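Local coordinates for protein ditrans,polycis-undecaprenyl-diphosphate synthase ((2E,6E)-farnesyl-diphosphate specific) (Acinetobacter baumannii, PDB 6ACS) that probably catalyses the sequential condensation of eight isopentenyl diphosphates with farnesyl diphosphate to make undecaprenyl diphosphate, the lipid carrier precursor for bacterial cell-wall synthesis, at residues B[83-88]-B[114-119]; B[96-101]-B[128-133]; B[144-149]-B[167-172]. All blocks are in the same frame, centred on the assembly; numbering follows the deposited sequence.

Contact 1: B[83-88]-B[114-119]; sequences ETIHEQ and ALMEDA
The imidazole of H86 offers one face to L115: CD2 of L115 stands 4.0 Å from the ring centroid, 24° off the ring normal, which makes a CH-pi contact displaced toward the rim. The other methyl of the same isopropyl group meets the CE1 corner, with L115 CD1 3.4 Å from H86 CE1. The two branches of the leucine thus divide the ring between them, CD1 sitting by CE1 and ND1, CD2 by NE2 and CD2 of the imidazole. L115 gets there because its CG stands anti to the backbone N (chi1 180°), sending the fork across the gap between the helices. Away from the imidazole, the contacts are between aliphatic groups. The I85 and L115 side chains run antiparallel past one another, and I85 CG2 wedges between two residues one turn apart, 3.9 Å from L115 CG and 3.8 Å from A119 CB. The other branch of I85 is looser, its CD1 lying 4.4 Å from M116 CG. I85, M116 and A119 all also pack on F101 of strand 97-102, whereas H86 sits at the exposed margin. Local axes 10.5 Å apart at closest approach and inclined by 17° describe two near-parallel neighbours, helices 71-95 and 110-123, lying side by side on one face of the parallel sheet, as in the alpha/beta fold of cis-prenyltransferases.

Contact 2: B[96-101]-B[128-133]; sequences NIALRF and AMTLTI
The side chains of I97 and M129 run alongside each other on one face of the sheet, I97 CD1 4.1 Å from M129 CE, where the parallel strands 97-102 and 129-134 pair. The chain of M129 is extended through chi2 and bends only at chi3 (80°), which turns its methyl toward the isoleucine. I97 CG2 reaches diagonally to L131 CB at 3.7 Å. In the conformer described, L99 bridges two residues of the partner strand: its CD1 lies 4.1 Å from L131 CG and also meets I133 CG1. F101 keeps company with I133, F101 CD2 3.8 Å from I133 CB. This apolar face is covered by helix 42-52 around I97 and M129, by helix 110-123 around L99 and F101, and by helix 71-95 at F101.

On the other face are A98, T130, R100 and T132. R100 CB lies 3.6 Å from T132 OG1. In the modelled conformer the arginine chain bends at chi3 (-62°), which brings NE near T130 CG2; its NH1 continues to a salt bridge with D177. Between the faces, A98 N to M129 O, L131 N to A98 O, R100 N to L131 O and I133 N to R100 O are all 2.9 Å hydrogen bonds, and A128 N to N96 O adds another, next to the Schellman motif in which N96 ends the preceding helix. M129 N, by contrast, is buried without a partner. The chemistry thus divides by face: I97, L99, F101, M129, L131 and I133 form apolar packing, while the other face combines threonine hydroxyls with an arginine whose charge is probably balanced by D177.

Contact 3: B[144-149]-B[167-172]; sequences ANAAKQ and DLFAKY
A146 and Y172 bring their CA atoms to 4.8 Å, the nearest backbone approach between segment 144-149, inside helix 139-155, and segment 167-172, which includes part of the short helix 166-170. Helix 139-155 packs here against segment 167-172 at the dimer interface of the alpha/beta fold: A147 also packs on F169 of the second subunit, and F169 on A147 of the second subunit. The close approach rests on the small side chain of A146, whose CB fits between two aromatic residues, 3.6 Å from F169 CZ and 3.6 Å from Y172 CB, with Y172 O at a similar distance. For F169, a chi1 near 180° (-175°) swings the ring out toward the helix; its CE1 lies 3.5 Å from A147 N and 4.0 Å from A147 CB. The ring of F169 also meets that of W199. Q149, one turn beyond A146, crosses Y172 with amide and ring planes 81° apart. Its NE2 donates a bent hydrogen bond (131° at the hydrogen) back to N145 OD1 from above that carbonyl plane, while Q149 OE1 lies in the plane of the Y172 ring, at its edge, 3.7 Å from Y172 CD2.

Overall arrangement
Contacts 1 and 2 form one packed unit, with centres 12 Å apart. Their segments alternate along the chain, and the side chains interlock: I85 CD1 comes within 3.7 Å of F101 CE2, and A119 CB, in the conformer of L99 described, within 3.7 Å of L99 CD2. The helices of contact 1 thus pack on the L99 and F101 end of the apolar face of contact 2, where strand 97-102 forms the sheet edge within this chain. Contact 3 follows later in the chain and stands apart, its centre about 22 Å from that of contact 2 and about 27 Å from that of contact 1; helix 139-155 follows strand 129-134 and leads to the subunit interface. All three lie away from the predicted substrate and magnesium sites.

Contact 1: B[83-88]-B[114-119]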
loop_
_atom_site.group_PDB
_atom_site.type_symbol
_atom_site.label_atom_id
_atom_site.label_comp_id
_atom_site.label_asym_id
_atom_site.label_seq_id
_atom_site.Cartn_x
_atom_site.Cartn_y
_atom_site.Cartn_z
ATOM N N GLU B 83 30.558 5.063 -2.061
ATOM C CA GLU B 83 31.571 4.073 -1.712
ATOM C C GLU B 83 30.964 2.680 -1.626
ATOM O O GLU B 83 31.603 1.687 -1.995
ATOM C CB GLU B 83 32.238 4.449 -0.390
ATOM C CG GLU B 83 33.652 3.934 -0.248
ATOM C CD GLU B 83 34.669 5.055 -0.248
ATOM O OE1 GLU B 83 34.344 6.153 0.258
ATOM O OE2 GLU B 83 35.789 4.842 -0.762
ATOM N N THR B 84 29.725 2.586 -1.142
ATOM C CA THR B 84 29.074 1.287 -1.027
ATOM C C THR B 84 28.740 0.708 -2.399
ATOM O O THR B 84 28.896 -0.500 -2.625
ATOM C CB THR B 84 27.828 1.423 -0.153
ATOM O OG1 THR B 84 28.205 1.984 1.118
ATOM C CG2 THR B 84 27.162 0.066 0.054
ATOM N N ILE B 85 28.274 1.545 -3.327
ATOM C CA ILE B 85 28.045 1.071 -4.692
ATOM C C ILE B 85 29.346 0.535 -5.280
ATOM O O ILE B 85 29.381 -0.547 -5.897
ATOM C CB ILE B 85 27.446 2.196 -5.559
ATOM C CG1 ILE B 85 26.064 2.603 -5.032
ATOM C CG2 ILE B 85 27.362 1.760 -7.012
ATOM C CD1 ILE B 85 25.507 3.827 -5.698
ATOM N N HIS B 86 30.436 1.296 -5.105
ATOM C CA HIS B 86 31.743 0.846 -5.583
ATOM C C HIS B 86 32.103 -0.510 -4.996
ATOM O O HIS B 86 32.533 -1.419 -5.715
ATOM C CB HIS B 86 32.829 1.862 -5.222
ATOM C CG HIS B 86 32.889 3.048 -6.132
ATOM N ND1 HIS B 86 33.015 2.934 -7.500
ATOM C CD2 HIS B 86 32.871 4.377 -5.867
ATOM C CE1 HIS B 86 33.054 4.140 -8.041
ATOM N NE2 HIS B 86 32.970 5.034 -7.071
ATOM N N GLU B 87 31.902 -0.671 -3.685
ATOM C CA GLU B 87 32.264 -1.912 -3.006
ATOM C C GLU B 87 31.395 -3.083 -3.454
ATOM O O GLU B 87 31.855 -4.230 -3.457
ATOM C CB GLU B 87 32.156 -1.707 -1.490
ATOM C CG GLU B 87 32.453 -2.928 -0.629
ATOM C CD GLU B 87 32.429 -2.613 0.865
ATOM O OE1 GLU B 87 32.303 -1.421 1.222
ATOM O OE2 GLU B 87 32.532 -3.556 1.682
ATOM N N GLN B 88 30.152 -2.817 -3.848
ATOM C CA GLN B 88 29.227 -3.893 -4.184
ATOM C C GLN B 88 29.328 -4.377 -5.627
ATOM O O GLN B 88 28.970 -5.530 -5.900
ATOM C CB GLN B 88 27.788 -3.461 -3.883
ATOM C CG GLN B 88 27.478 -3.384 -2.392
ATOM C CD GLN B 88 27.521 -4.749 -1.716
ATOM O OE1 GLN B 88 27.189 -5.766 -2.326
ATOM N NE2 GLN B 88 27.943 -4.777 -0.457
ATOM N N ALA B 114 25.997 9.532 -12.163
ATOM C CA ALA B 114 26.863 8.821 -13.099
ATOM C C ALA B 114 27.256 7.455 -12.550
ATOM O O ALA B 114 27.297 6.468 -13.295
ATOM C CB ALA B 114 28.103 9.664 -13.408
ATOM N N LEU B 115 27.531 7.377 -11.244
ATOM C CA LEU B 115 27.888 6.098 -10.649
ATOM C C LEU B 115 26.719 5.121 -10.689
ATOM O O LEU B 115 26.916 3.930 -10.951
ATOM C CB LEU B 115 28.366 6.316 -9.217
ATOM C CG LEU B 115 28.785 5.076 -8.429
ATOM C CD1 LEU B 115 29.828 4.264 -9.196
ATOM C CD2 LEU B 115 29.317 5.492 -7.074
ATOM N N MET B 116 25.500 5.603 -10.431
ATOM C CA MET B 116 24.312 4.756 -10.547
ATOM C C MET B 116 24.142 4.233 -11.969
ATOM O O MET B 116 23.851 3.048 -12.180
ATOM C CB MET B 116 23.065 5.531 -10.128
ATOM C CG MET B 116 23.004 5.906 -8.665
ATOM S SD MET B 116 21.534 6.906 -8.368
ATOM C CE MET B 116 21.430 6.830 -6.580
ATOM N N GLU B 117 24.279 5.119 -12.962
ATOM C CA GLU B 117 24.154 4.681 -14.351
ATOM C C GLU B 117 25.216 3.642 -14.698
ATOM O O GLU B 117 24.923 2.627 -15.352
ATOM C CB GLU B 117 24.243 5.889 -15.278
ATOM C CG GLU B 117 23.084 6.835 -15.083
ATOM C CD GLU B 117 23.302 8.184 -15.735
ATOM O OE1 GLU B 117 24.461 8.520 -16.066
ATOM O OE2 GLU B 117 22.311 8.918 -15.901
ATOM N N ASP B 118 26.449 3.872 -14.248
ATOM C CA ASP B 118 27.539 2.939 -14.508
ATOM C C ASP B 118 27.287 1.591 -13.845
ATOM O O ASP B 118 27.536 0.543 -14.447
ATOM C CB ASP B 118 28.861 3.540 -14.023
ATOM C CG ASP B 118 29.256 4.795 -14.787
ATOM O OD1 ASP B 118 28.701 5.040 -15.880
ATOM O OD2 ASP B 118 30.130 5.538 -14.289
ATOM N N ALA B 119 26.794 1.593 -12.602
ATOM C CA ALA B 119 26.518 0.334 -11.915
ATOM C C ALA B 119 25.415 -0.444 -12.619
ATOM O O ALA B 119 25.508 -1.676 -12.784
ATOM C CB ALA B 119 26.140 0.598 -10.454
#

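Contact 2: B[96-101]-B[128-133]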
loop_
_atom_site.group_PDB
_atom_site.type_symbol
_atom_site.label_atom_id
_atom_site.label_comp_id
_atom_site.label_asym_id
_atom_site.label_seq_id
_atom_site.Cartn_x
_atom_site.Cartn_y
_atom_site.Cartn_z
ATOM N N ASN B 96 25.989 -12.829 -10.016
ATOM C CA ASN B 96 25.129 -12.648 -11.190
ATOM C C ASN B 96 23.860 -11.871 -10.821
ATOM O O ASN B 96 22.740 -12.245 -11.193
ATOM C CB ASN B 96 24.790 -13.993 -11.839
ATOM C CG ASN B 96 24.303 -13.846 -13.273
ATOM O OD1 ASN B 96 23.306 -14.453 -13.668
ATOM N ND2 ASN B 96 25.002 -13.034 -14.056
ATOM N N ILE B 97 24.057 -10.768 -10.094
ATOM C CA ILE B 97 22.987 -9.883 -9.631
ATOM C C ILE B 97 23.045 -8.592 -10.433
ATOM O O ILE B 97 24.126 -8.031 -10.629
ATOM C CB ILE B 97 23.129 -9.543 -8.141
ATOM C CG1 ILE B 97 23.072 -10.799 -7.286
ATOM C CG2 ILE B 97 22.018 -8.553 -7.700
ATOM C CD1 ILE B 97 23.535 -10.542 -5.885
ATOM N N ALA B 98 21.889 -8.129 -10.896
ATOM C CA ALA B 98 21.774 -6.841 -11.571
ATOM C C ALA B 98 21.421 -5.774 -10.546
ATOM O O ALA B 98 20.493 -5.956 -9.752
ATOM C CB ALA B 98 20.705 -6.897 -12.663
ATOM N N LEU B 99 22.139 -4.656 -10.582
ATOM C CA LEU B 99 21.876 -3.542 -9.684
ATOM C C LEU B 99 20.962 -2.522 -10.353
ATOM O O LEU B 99 21.140 -2.185 -11.530
ATOM C CB LEU B 99 23.190 -2.875 -9.279
ATOM C CG LEU B 99 23.199 -1.908 -8.101
ATOM C CD1 LEU B 99 22.521 -2.525 -6.889
ATOM C CD2 LEU B 99 24.633 -1.533 -7.784
ATOM N N ARG B 100 19.989 -2.020 -9.589
ATOM C CA ARG B 100 19.054 -1.016 -10.072
ATOM C C ARG B 100 18.837 0.021 -8.978
ATOM O O ARG B 100 19.000 -0.268 -7.792
ATOM C CB ARG B 100 17.727 -1.680 -10.472
ATOM C CG ARG B 100 16.772 -0.769 -11.203
ATOM C CD ARG B 100 15.456 -1.464 -11.556
ATOM N NE ARG B 100 15.623 -2.599 -12.457
ATOM C CZ ARG B 100 14.634 -3.139 -13.165
ATOM N NH1 ARG B 100 13.406 -2.639 -13.081
ATOM N NH2 ARG B 100 14.871 -4.179 -13.955
ATOM N N PHE B 101 18.488 1.244 -9.382
ATOM C CA PHE B 101 18.184 2.298 -8.427
ATOM C C PHE B 101 16.824 2.884 -8.767
ATOM O O PHE B 101 16.493 3.043 -9.947
ATOM C CB PHE B 101 19.265 3.380 -8.445
ATOM C CG PHE B 101 20.630 2.841 -8.169
ATOM C CD1 PHE B 101 21.429 2.400 -9.213
ATOM C CD2 PHE B 101 21.083 2.707 -6.862
ATOM C CE1 PHE B 101 22.689 1.868 -8.966
ATOM C CE2 PHE B 101 22.352 2.171 -6.600
ATOM C CZ PHE B 101 23.145 1.753 -7.655
ATOM N N ALA B 128 20.329 -13.402 -12.658
ATOM C CA ALA B 128 19.773 -14.295 -11.645
ATOM C C ALA B 128 18.875 -13.586 -10.641
ATOM O O ALA B 128 17.915 -14.189 -10.148
ATOM C CB ALA B 128 20.892 -15.000 -10.876
ATOM N N MET B 129 19.155 -12.326 -10.336
ATOM C CA MET B 129 18.361 -11.587 -9.362
ATOM C C MET B 129 18.603 -10.113 -9.616
ATOM O O MET B 129 19.649 -9.742 -10.146
ATOM C CB MET B 129 18.730 -11.945 -7.921
ATOM C CG MET B 129 17.794 -11.340 -6.891
ATOM S SD MET B 129 18.239 -11.781 -5.198
ATOM C CE MET B 129 19.578 -10.640 -4.866
ATOM N N THR B 130 17.613 -9.288 -9.286
ATOM C CA THR B 130 17.761 -7.842 -9.316
ATOM C C THR B 130 17.753 -7.309 -7.890
ATOM O O THR B 130 16.812 -7.567 -7.130
ATOM C CB THR B 130 16.655 -7.189 -10.136
ATOM O OG1 THR B 130 16.774 -7.621 -11.492
ATOM C CG2 THR B 130 16.770 -5.662 -10.061
ATOM N N LEU B 131 18.796 -6.572 -7.540
ATOM C CA LEU B 131 18.879 -5.841 -6.288
ATOM C C LEU B 131 18.622 -4.365 -6.584
ATOM O O LEU B 131 19.373 -3.738 -7.337
ATOM C CB LEU B 131 20.249 -6.037 -5.635
ATOM C CG LEU B 131 20.548 -5.150 -4.413
ATOM C CD1 LEU B 131 19.567 -5.443 -3.292
ATOM C CD2 LEU B 131 21.977 -5.369 -3.925
ATOM N N THR B 132 17.549 -3.823 -6.025
ATOM C CA THR B 132 17.192 -2.426 -6.237
ATOM C C THR B 132 17.407 -1.642 -4.953
ATOM O O THR B 132 16.923 -2.041 -3.884
ATOM C CB THR B 132 15.740 -2.293 -6.697
ATOM O OG1 THR B 132 15.586 -2.980 -7.949
ATOM C CG2 THR B 132 15.377 -0.807 -6.882
ATOM N N ILE B 133 18.139 -0.532 -5.063
ATOM C CA ILE B 133 18.373 0.395 -3.961
ATOM C C ILE B 133 17.520 1.631 -4.210
ATOM O O ILE B 133 17.632 2.286 -5.259
ATOM C CB ILE B 133 19.861 0.774 -3.836
ATOM C CG1 ILE B 133 20.760 -0.469 -3.880
ATOM C CG2 ILE B 133 20.081 1.644 -2.607
ATOM C CD1 ILE B 133 20.503 -1.483 -2.810
#

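Contact 3: B[144-149]-B[167-172]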
loop_
_atom_site.group_PDB
_atom_site.type_symbol
_atom_site.label_atom_id
_atom_site.label_comp_id
_atom_site.label_asym_id
_atom_site.label_seq_id
_atom_site.Cartn_x
_atom_site.Cartn_y
_atom_site.Cartn_z
ATOM N N ALA B 144 3.116 9.786 -8.332
ATOM C CA ALA B 144 2.883 11.079 -8.977
ATOM C C ALA B 144 3.814 11.277 -10.171
ATOM O O ALA B 144 3.441 11.932 -11.145
ATOM C CB ALA B 144 3.019 12.228 -7.958
ATOM N N ASN B 145 5.017 10.701 -10.122
ATOM C CA ASN B 145 5.934 10.740 -11.258
ATOM C C ASN B 145 5.371 9.960 -12.444
ATOM O O ASN B 145 5.458 10.412 -13.598
ATOM C CB ASN B 145 7.285 10.169 -10.819
ATOM C CG ASN B 145 8.323 10.206 -11.922
ATOM O OD1 ASN B 145 8.735 9.172 -12.458
ATOM N ND2 ASN B 145 8.759 11.392 -12.259
ATOM N N ALA B 146 4.782 8.789 -12.171
ATOM C CA ALA B 146 4.076 8.053 -13.217
ATOM C C ALA B 146 2.935 8.897 -13.802
ATOM O O ALA B 146 2.746 8.965 -15.028
ATOM C CB ALA B 146 3.539 6.730 -12.646
ATOM N N ALA B 147 2.164 9.550 -12.930
ATOM C CA ALA B 147 1.052 10.383 -13.404
ATOM C C ALA B 147 1.547 11.537 -14.264
ATOM O O ALA B 147 0.912 11.900 -15.271
ATOM C CB ALA B 147 0.249 10.907 -12.208
ATOM N N LYS B 148 2.687 12.118 -13.886
ATOM C CA LYS B 148 3.284 13.197 -14.662
ATOM C C LYS B 148 3.682 12.708 -16.045
ATOM O O LYS B 148 3.435 13.383 -17.041
ATOM C CB LYS B 148 4.503 13.763 -13.929
ATOM C CG LYS B 148 5.256 14.814 -14.732
ATOM C CD LYS B 148 6.388 15.470 -13.904
ATOM C CE LYS B 148 7.596 14.573 -13.764
ATOM N NZ LYS B 148 8.778 15.376 -13.325
ATOM N N GLN B 149 4.325 11.539 -16.121
ATOM C CA GLN B 149 4.741 11.030 -17.422
ATOM C C GLN B 149 3.545 10.750 -18.323
ATOM O O GLN B 149 3.570 11.054 -19.529
ATOM C CB GLN B 149 5.559 9.757 -17.239
ATOM C CG GLN B 149 6.889 9.954 -16.568
ATOM C CD GLN B 149 7.588 8.625 -16.407
ATOM O OE1 GLN B 149 7.811 7.923 -17.389
ATOM N NE2 GLN B 149 7.879 8.244 -15.170
ATOM N N ASP B 167 -4.080 -0.717 -16.103
ATOM C CA ASP B 167 -3.099 -1.433 -16.918
ATOM C C ASP B 167 -2.158 -0.473 -17.625
ATOM O O ASP B 167 -0.944 -0.713 -17.688
ATOM C CB ASP B 167 -3.806 -2.316 -17.938
ATOM C CG ASP B 167 -4.441 -3.533 -17.304
ATOM O OD1 ASP B 167 -4.039 -3.904 -16.173
ATOM O OD2 ASP B 167 -5.355 -4.096 -17.925
ATOM N N LEU B 168 -2.695 0.632 -18.133
ATOM C CA LEU B 168 -1.850 1.615 -18.798
ATOM C C LEU B 168 -0.937 2.319 -17.792
ATOM O O LEU B 168 0.267 2.485 -18.032
ATOM C CB LEU B 168 -2.733 2.603 -19.574
ATOM C CG LEU B 168 -1.992 3.596 -20.488
ATOM C CD1 LEU B 168 -2.869 4.021 -21.681
ATOM C CD2 LEU B 168 -1.549 4.844 -19.705
ATOM N N PHE B 169 -1.503 2.744 -16.667
ATOM C CA PHE B 169 -0.746 3.485 -15.664
ATOM C C PHE B 169 0.392 2.656 -15.096
ATOM O O PHE B 169 1.483 3.179 -14.850
ATOM C CB PHE B 169 -1.690 3.929 -14.542
ATOM C CG PHE B 169 -1.033 4.805 -13.511
ATOM C CD1 PHE B 169 -0.837 6.157 -13.751
ATOM C CD2 PHE B 169 -0.617 4.270 -12.299
ATOM C CE1 PHE B 169 -0.232 6.963 -12.786
ATOM C CE2 PHE B 169 -0.020 5.054 -11.345
ATOM C CZ PHE B 169 0.167 6.410 -11.581
ATOM N N ALA B 170 0.170 1.348 -14.930
ATOM C CA ALA B 170 1.159 0.499 -14.282
ATOM C C ALA B 170 2.509 0.524 -14.994
ATOM O O ALA B 170 3.555 0.320 -14.351
ATOM C CB ALA B 170 0.610 -0.933 -14.199
ATOM N N LYS B 171 2.516 0.779 -16.309
ATOM C CA LYS B 171 3.757 0.733 -17.075
ATOM C C LYS B 171 4.669 1.918 -16.794
ATOM O O LYS B 171 5.802 1.928 -17.278
ATOM C CB LYS B 171 3.466 0.641 -18.575
ATOM C CG LYS B 171 2.692 -0.614 -18.980
ATOM C CD LYS B 171 3.503 -1.861 -18.649
ATOM C CE LYS B 171 2.876 -3.116 -19.223
ATOM N NZ LYS B 171 3.471 -4.345 -18.636
ATOM N N TYR B 172 4.209 2.898 -16.027
ATOM C CA TYR B 172 4.996 4.078 -15.699
ATOM C C TYR B 172 5.495 4.087 -14.258
ATOM O O TYR B 172 6.266 4.981 -13.883
ATOM C CB TYR B 172 4.154 5.333 -15.943
ATOM C CG TYR B 172 3.805 5.537 -17.401
ATOM C CD1 TYR B 172 2.683 4.939 -17.963
ATOM C CD2 TYR B 172 4.599 6.347 -18.211
ATOM C CE1 TYR B 172 2.346 5.140 -19.307
ATOM C CE2 TYR B 172 4.271 6.557 -19.555
ATOM C CZ TYR B 172 3.141 5.955 -20.090
ATOM O OH TYR B 172 2.801 6.148 -21.418
#